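Local structure of CBS domain-containing protein (Thermoplasma acidophilum DSM 1728, 1PVM) at residues N18-N23 with N36-Y41; G54-R59 with V75-V80. The protein is of unknown function but joins a pair of CBS domains, which in relatives often bind adenosine-containing ligands, to a metal-binding, zinc-ribbon-like domain. One frame throughout, in Å; residues are numbered along the deposited sequence.

How the interactions relate
Both interactions draw on the three-stranded sheet of the first CBS motif. Interaction 1 sits at the surface, where a lysine meets a leucine and the amide side chain at the end of helix 28-38. Interaction 2 is buried and purely aliphatic, and it joins edge strand 52-57 to the loop between helix 58-65 and strand 87-89. Their centres are about 13 Å apart, yet they touch. The tip of I77 packs on V22, with 3.5 Å between I77 CD1 and V22 CG2, and Y41 lies against E58. Helix 28-38 serves both: its end forms part of interaction 1, and A31 and M35 pack on interaction 2. Both also reach the second subunit.

Interaction 1. Residues N18-N23 with N36-Y41; sequences NFKTVN and NENHLY
This is a small surface contact in which K20 lies across N38 and L40. It closes the beta-alpha-beta unit of the first CBS motif, formed by strand 21-23, helix 28-38 and strand 42-46. The lysine comes from 18-23, next to strand 21-23. N38 ends the helix, and L40 belongs to the turn that leads into the second strand.

The apolar half rests on one methyl of L40. Its CD2 lies 3.8 Å from K20 CG and equally close to K20 CD. K20 CB is scarcely farther from it. With chi1 at 178°, the isobutyl group of L40 stretches away from its own backbone N and on toward 18-23, and CD2 is the methyl that reaches the lysine. Beyond these methylenes, K20 CE comes within 3.6 Å of N38 CG. The lysine is extended as far as CE and bends at its last torsion (chi4 55°), which leaves NZ beside the same amide group, 3.8 Å from N38 CG.

H39, between N38 and L40 in sequence, has a positive phi of 54°. The chain leaves the helix there and turns toward the strand. K20 also packs on I34 of the helix and shares backbone hydrogen bonding with V44. On the turn, H39 O accepts a hydrogen bond from R144 of the second subunit, and Y41 makes a cation-pi contact with R59 of that subunit.

K20 therefore behaves as an apolar side chain for most of its length. Its methylenes pack on the L40 methyl, while its ammonium stays at the surface beside the polar amide group of N38.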
loop_
_atom_site.group_PDB
_atom_site.type_symbol
_atom_site.label_atom_id
_atom_site.label_comp_id
_atom_site.label_asym_id
_atom_site.label_seq_id
_atom_site.Cartn_x
_atom_site.Cartn_y
_atom_site.Cartn_z
ATOM N N ASN B 18 -2.314 -4.685 19.838
ATOM C CA ASN B 18 -0.988 -4.121 20.038
ATOM C C ASN B 18 -0.687 -3.040 19.000
ATOM O O ASN B 18 0.449 -2.893 18.557
ATOM C CB ASN B 18 0.061 -5.232 19.945
ATOM C CG ASN B 18 1.409 -4.810 20.496
ATOM O OD1 ASN B 18 2.428 -5.453 20.232
ATOM N ND2 ASN B 18 1.421 -3.732 21.278
ATOM N N PHE B 19 -1.708 -2.286 18.615
ATOM C CA PHE B 19 -1.548 -1.222 17.629
ATOM C C PHE B 19 -0.680 -0.078 18.154
ATOM O O PHE B 19 -0.534 0.108 19.365
ATOM C CB PHE B 19 -2.920 -0.679 17.236
ATOM C CG PHE B 19 -3.649 -0.014 18.364
ATOM C CD1 PHE B 19 -3.529 1.357 18.576
ATOM C CD2 PHE B 19 -4.435 -0.759 19.233
ATOM C CE1 PHE B 19 -4.184 1.972 19.637
ATOM C CE2 PHE B 19 -5.091 -0.155 20.294
ATOM C CZ PHE B 19 -4.968 1.213 20.498
ATOM N N LYS B 20 -0.110 0.693 17.236
ATOM C CA LYS B 20 0.728 1.820 17.613
ATOM C C LYS B 20 0.033 3.136 17.311
ATOM O O LYS B 20 -0.745 3.236 16.361
ATOM C CB LYS B 20 2.075 1.745 16.892
ATOM C CG LYS B 20 2.946 0.598 17.388
ATOM C CD LYS B 20 4.329 0.630 16.771
ATOM C CE LYS B 20 5.241 -0.390 17.435
ATOM N NZ LYS B 20 4.664 -1.763 17.389
ATOM N N THR B 21 0.309 4.136 18.141
ATOM C CA THR B 21 -0.288 5.454 17.995
ATOM C C THR B 21 0.816 6.485 17.819
ATOM O O THR B 21 1.878 6.382 18.437
ATOM C CB THR B 21 -1.117 5.836 19.244
ATOM O OG1 THR B 21 -2.087 4.816 19.510
ATOM C CG2 THR B 21 -1.843 7.149 19.019
ATOM N N VAL B 22 0.558 7.470 16.966
ATOM C CA VAL B 22 1.515 8.537 16.702
ATOM C C VAL B 22 0.808 9.886 16.769
ATOM O O VAL B 22 -0.392 9.985 16.515
ATOM C CB VAL B 22 2.164 8.387 15.303
ATOM C CG1 VAL B 22 3.118 7.207 15.293
ATOM C CG2 VAL B 22 1.086 8.197 14.250
ATOM N N ASN B 23 1.563 10.925 17.114
ATOM C CA ASN B 23 1.018 12.269 17.215
ATOM C C ASN B 23 0.710 12.830 15.822
ATOM O O ASN B 23 1.420 12.545 14.859
ATOM C CB ASN B 23 2.011 13.159 17.960
ATOM C CG ASN B 23 1.523 14.576 18.097
ATOM O OD1 ASN B 23 1.836 15.429 17.276
ATOM N ND2 ASN B 23 0.737 14.833 19.134
ATOM N N ASN B 36 7.752 0.911 8.461
ATOM C CA ASN B 36 8.747 0.013 7.875
ATOM C C ASN B 36 9.455 -0.846 8.910
ATOM O O ASN B 36 9.685 -2.034 8.696
ATOM C CB ASN B 36 9.788 0.803 7.065
ATOM C CG ASN B 36 9.209 1.392 5.785
ATOM O OD1 ASN B 36 8.222 0.885 5.252
ATOM N ND2 ASN B 36 9.831 2.452 5.278
ATOM N N GLU B 37 9.796 -0.243 10.038
ATOM C CA GLU B 37 10.488 -0.955 11.099
ATOM C C GLU B 37 9.658 -2.100 11.674
ATOM O O GLU B 37 10.156 -3.210 11.859
ATOM C CB GLU B 37 10.833 0.025 12.214
ATOM C CG GLU B 37 11.679 -0.540 13.320
ATOM C CD GLU B 37 11.848 0.461 14.437
ATOM O OE1 GLU B 37 11.993 1.662 14.123
ATOM O OE2 GLU B 37 11.840 0.057 15.618
ATOM N N ASN B 38 8.386 -1.824 11.945
ATOM C CA ASN B 38 7.489 -2.811 12.532
ATOM C C ASN B 38 6.681 -3.637 11.532
ATOM O O ASN B 38 5.934 -4.527 11.938
ATOM C CB ASN B 38 6.506 -2.119 13.489
ATOM C CG ASN B 38 7.205 -1.342 14.593
ATOM O OD1 ASN B 38 7.498 -0.153 14.453
ATOM N ND2 ASN B 38 7.484 -2.020 15.698
ATOM N N HIS B 39 6.828 -3.360 10.240
ATOM C CA HIS B 39 6.044 -4.075 9.232
ATOM C C HIS B 39 4.580 -3.916 9.626
ATOM O O HIS B 39 3.808 -4.874 9.638
ATOM C CB HIS B 39 6.430 -5.554 9.194
ATOM C CG HIS B 39 7.790 -5.802 8.619
ATOM N ND1 HIS B 39 8.076 -5.616 7.284
ATOM C CD2 HIS B 39 8.948 -6.188 9.202
ATOM C CE1 HIS B 39 9.353 -5.878 7.070
ATOM N NE2 HIS B 39 9.905 -6.226 8.217
ATOM N N LEU B 40 4.228 -2.675 9.953
ATOM C CA LEU B 40 2.889 -2.285 10.396
ATOM C C LEU B 40 2.454 -1.148 9.479
ATOM O O LEU B 40 3.047 -0.073 9.501
ATOM C CB LEU B 40 2.976 -1.799 11.845
ATOM C CG LEU B 40 1.737 -1.286 12.568
ATOM C CD1 LEU B 40 0.719 -2.407 12.691
ATOM C CD2 LEU B 40 2.141 -0.773 13.951
ATOM N N TYR B 41 1.413 -1.372 8.685
ATOM C CA TYR B 41 0.993 -0.355 7.730
ATOM C C TYR B 41 -0.294 0.390 8.044
ATOM O O TYR B 41 -1.026 0.830 7.155
ATOM C CB TYR B 41 0.968 -0.996 6.344
ATOM C CG TYR B 41 2.325 -1.575 6.020
ATOM C CD1 TYR B 41 3.389 -0.740 5.677
ATOM C CD2 TYR B 41 2.577 -2.939 6.162
ATOM C CE1 TYR B 41 4.674 -1.246 5.490
ATOM C CE2 TYR B 41 3.859 -3.458 5.977
ATOM C CZ TYR B 41 4.897 -2.605 5.643
ATOM O OH TYR B 41 6.166 -3.105 5.470
#

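Interaction 2. Residues G54-R59 with V75-V80; sequences GLLSER and VPIRLV
L56 spreads its two methyls over I77 and V80. Its CD2 lies 3.7 Å from I77 CG2, and the two side chains cross at about a right angle. The other branch meets V80, with L56 CD1 3.8 Å from V80 CG1 and 4.1 Å from V80 CB. L56 CD1 is also 4.2 Å from I77 CB, so this methyl meets both partners. The chi1 of L56, -175°, swings CG away from its own backbone N, so that both methyls face the partners.

I77 and V80 are spaced by a short 3-10 turn. V80 N donates to I77 O at 2.8 Å, and L79 N to P76 O at 3.1 Å. The turn belongs to the loop between helix 58-65 and strand 87-89, in the paired CBS module. L56 lies on 52-57, the edge strand of the first motif's sheet, and its backbone bonds to L43 on the central strand.

Helix 28-38 packs against the same cluster: A31 touches both L56 and I77, M35 touches L56, and V28 touches V80. F65 and S60 of helix 58-65 pack on V80. Backbone hydrogen bonds between I77 and T26 and between V75 and V28 tie this loop to the region entering helix 28-38. Next in sequence to L56, S57 is the N-cap of helix 58-65, its side chain capping a backbone N. Just beyond, E58 and R59 form reciprocal salt bridges with R59 and E58 of the second subunit.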
loop_
_atom_site.group_PDB
_atom_site.type_symbol
_atom_site.label_atom_id
_atom_site.label_comp_id
_atom_site.label_asym_id
_atom_site.label_seq_id
_atom_site.Cartn_x
_atom_site.Cartn_y
_atom_site.Cartn_z
ATOM N N GLY B 54 -7.417 10.145 13.583
ATOM C CA GLY B 54 -7.298 9.558 12.264
ATOM C C GLY B 54 -6.522 8.266 12.208
ATOM O O GLY B 54 -6.078 7.740 13.223
ATOM N N LEU B 55 -6.373 7.747 11.000
ATOM C CA LEU B 55 -5.634 6.514 10.790
ATOM C C LEU B 55 -4.757 6.725 9.559
ATOM O O LEU B 55 -5.246 7.116 8.497
ATOM C CB LEU B 55 -6.615 5.347 10.580
ATOM C CG LEU B 55 -6.098 3.918 10.827
ATOM C CD1 LEU B 55 -7.273 2.962 10.913
ATOM C CD2 LEU B 55 -5.143 3.494 9.724
ATOM N N LEU B 56 -3.455 6.496 9.715
ATOM C CA LEU B 56 -2.508 6.661 8.612
ATOM C C LEU B 56 -2.246 5.298 7.985
ATOM O O LEU B 56 -1.841 4.370 8.674
ATOM C CB LEU B 56 -1.192 7.251 9.127
ATOM C CG LEU B 56 -0.143 7.590 8.060
ATOM C CD1 LEU B 56 -0.590 8.818 7.272
ATOM C CD2 LEU B 56 1.208 7.847 8.722
ATOM N N SER B 57 -2.476 5.190 6.677
ATOM C CA SER B 57 -2.286 3.938 5.945
ATOM C C SER B 57 -1.405 4.149 4.717
ATOM O O SER B 57 -1.096 5.280 4.356
ATOM C CB SER B 57 -3.640 3.396 5.484
ATOM O OG SER B 57 -4.228 4.266 4.528
ATOM N N GLU B 58 -1.008 3.059 4.069
ATOM C CA GLU B 58 -0.179 3.175 2.871
ATOM C C GLU B 58 -0.905 3.964 1.793
ATOM O O GLU B 58 -0.342 4.874 1.188
ATOM C CB GLU B 58 0.154 1.803 2.291
ATOM C CG GLU B 58 1.293 1.069 2.943
ATOM C CD GLU B 58 1.770 -0.090 2.079
ATOM O OE1 GLU B 58 0.978 -1.025 1.831
ATOM O OE2 GLU B 58 2.937 -0.056 1.641
ATOM N N ARG B 59 -2.157 3.595 1.547
ATOM C CA ARG B 59 -2.946 4.264 0.526
ATOM C C ARG B 59 -3.125 5.751 0.835
ATOM O O ARG B 59 -3.097 6.577 -0.079
ATOM C CB ARG B 59 -4.309 3.568 0.368
ATOM C CG ARG B 59 -5.159 4.086 -0.794
ATOM C CD ARG B 59 -4.407 4.055 -2.117
ATOM N NE ARG B 59 -4.001 2.705 -2.494
ATOM C CZ ARG B 59 -4.826 1.769 -2.956
ATOM N NH1 ARG B 59 -6.118 2.031 -3.107
ATOM N NH2 ARG B 59 -4.354 0.568 -3.264
ATOM N N VAL B 75 5.770 17.420 5.777
ATOM C CA VAL B 75 4.326 17.268 5.853
ATOM C C VAL B 75 3.867 16.492 7.080
ATOM O O VAL B 75 4.225 15.327 7.249
ATOM C CB VAL B 75 3.786 16.540 4.609
ATOM C CG1 VAL B 75 2.273 16.361 4.730
ATOM C CG2 VAL B 75 4.142 17.327 3.344
ATOM N N PRO B 76 3.078 17.134 7.960
ATOM C CA PRO B 76 2.583 16.453 9.163
ATOM C C PRO B 76 1.493 15.470 8.734
ATOM O O PRO B 76 0.699 15.776 7.839
ATOM C CB PRO B 76 2.044 17.602 10.013
ATOM C CG PRO B 76 1.554 18.575 8.985
ATOM C CD PRO B 76 2.656 18.548 7.941
ATOM N N ILE B 77 1.441 14.299 9.365
ATOM C CA ILE B 77 0.460 13.297 8.965
ATOM C C ILE B 77 -1.009 13.697 9.104
ATOM O O ILE B 77 -1.876 13.065 8.499
ATOM C CB ILE B 77 0.714 11.942 9.676
ATOM C CG1 ILE B 77 0.658 12.095 11.195
ATOM C CG2 ILE B 77 2.081 11.400 9.256
ATOM C CD1 ILE B 77 0.854 10.780 11.944
ATOM N N ARG B 78 -1.296 14.746 9.876
ATOM C CA ARG B 78 -2.679 15.212 10.024
ATOM C C ARG B 78 -3.249 15.582 8.651
ATOM O O ARG B 78 -4.456 15.494 8.422
ATOM C CB ARG B 78 -2.739 16.423 10.960
ATOM C CG ARG B 78 -1.862 17.579 10.523
ATOM C CD ARG B 78 -1.583 18.546 11.669
ATOM N NE ARG B 78 -2.785 19.247 12.110
ATOM C CZ ARG B 78 -2.839 20.024 13.188
ATOM N NH1 ARG B 78 -1.757 20.195 13.938
ATOM N NH2 ARG B 78 -3.974 20.636 13.509
ATOM N N LEU B 79 -2.373 15.984 7.734
ATOM C CA LEU B 79 -2.793 16.366 6.387
ATOM C C LEU B 79 -2.943 15.164 5.464
ATOM O O LEU B 79 -3.438 15.291 4.349
ATOM C CB LEU B 79 -1.767 17.318 5.766
ATOM C CG LEU B 79 -1.531 18.659 6.462
ATOM C CD1 LEU B 79 -0.480 19.448 5.703
ATOM C CD2 LEU B 79 -2.835 19.435 6.528
ATOM N N VAL B 80 -2.528 13.998 5.942
ATOM C CA VAL B 80 -2.543 12.782 5.134
ATOM C C VAL B 80 -3.486 11.680 5.610
ATOM O O VAL B 80 -4.138 11.021 4.800
ATOM C CB VAL B 80 -1.108 12.200 5.056
ATOM C CG1 VAL B 80 -1.073 10.977 4.157
ATOM C CG2 VAL B 80 -0.151 13.269 4.547
#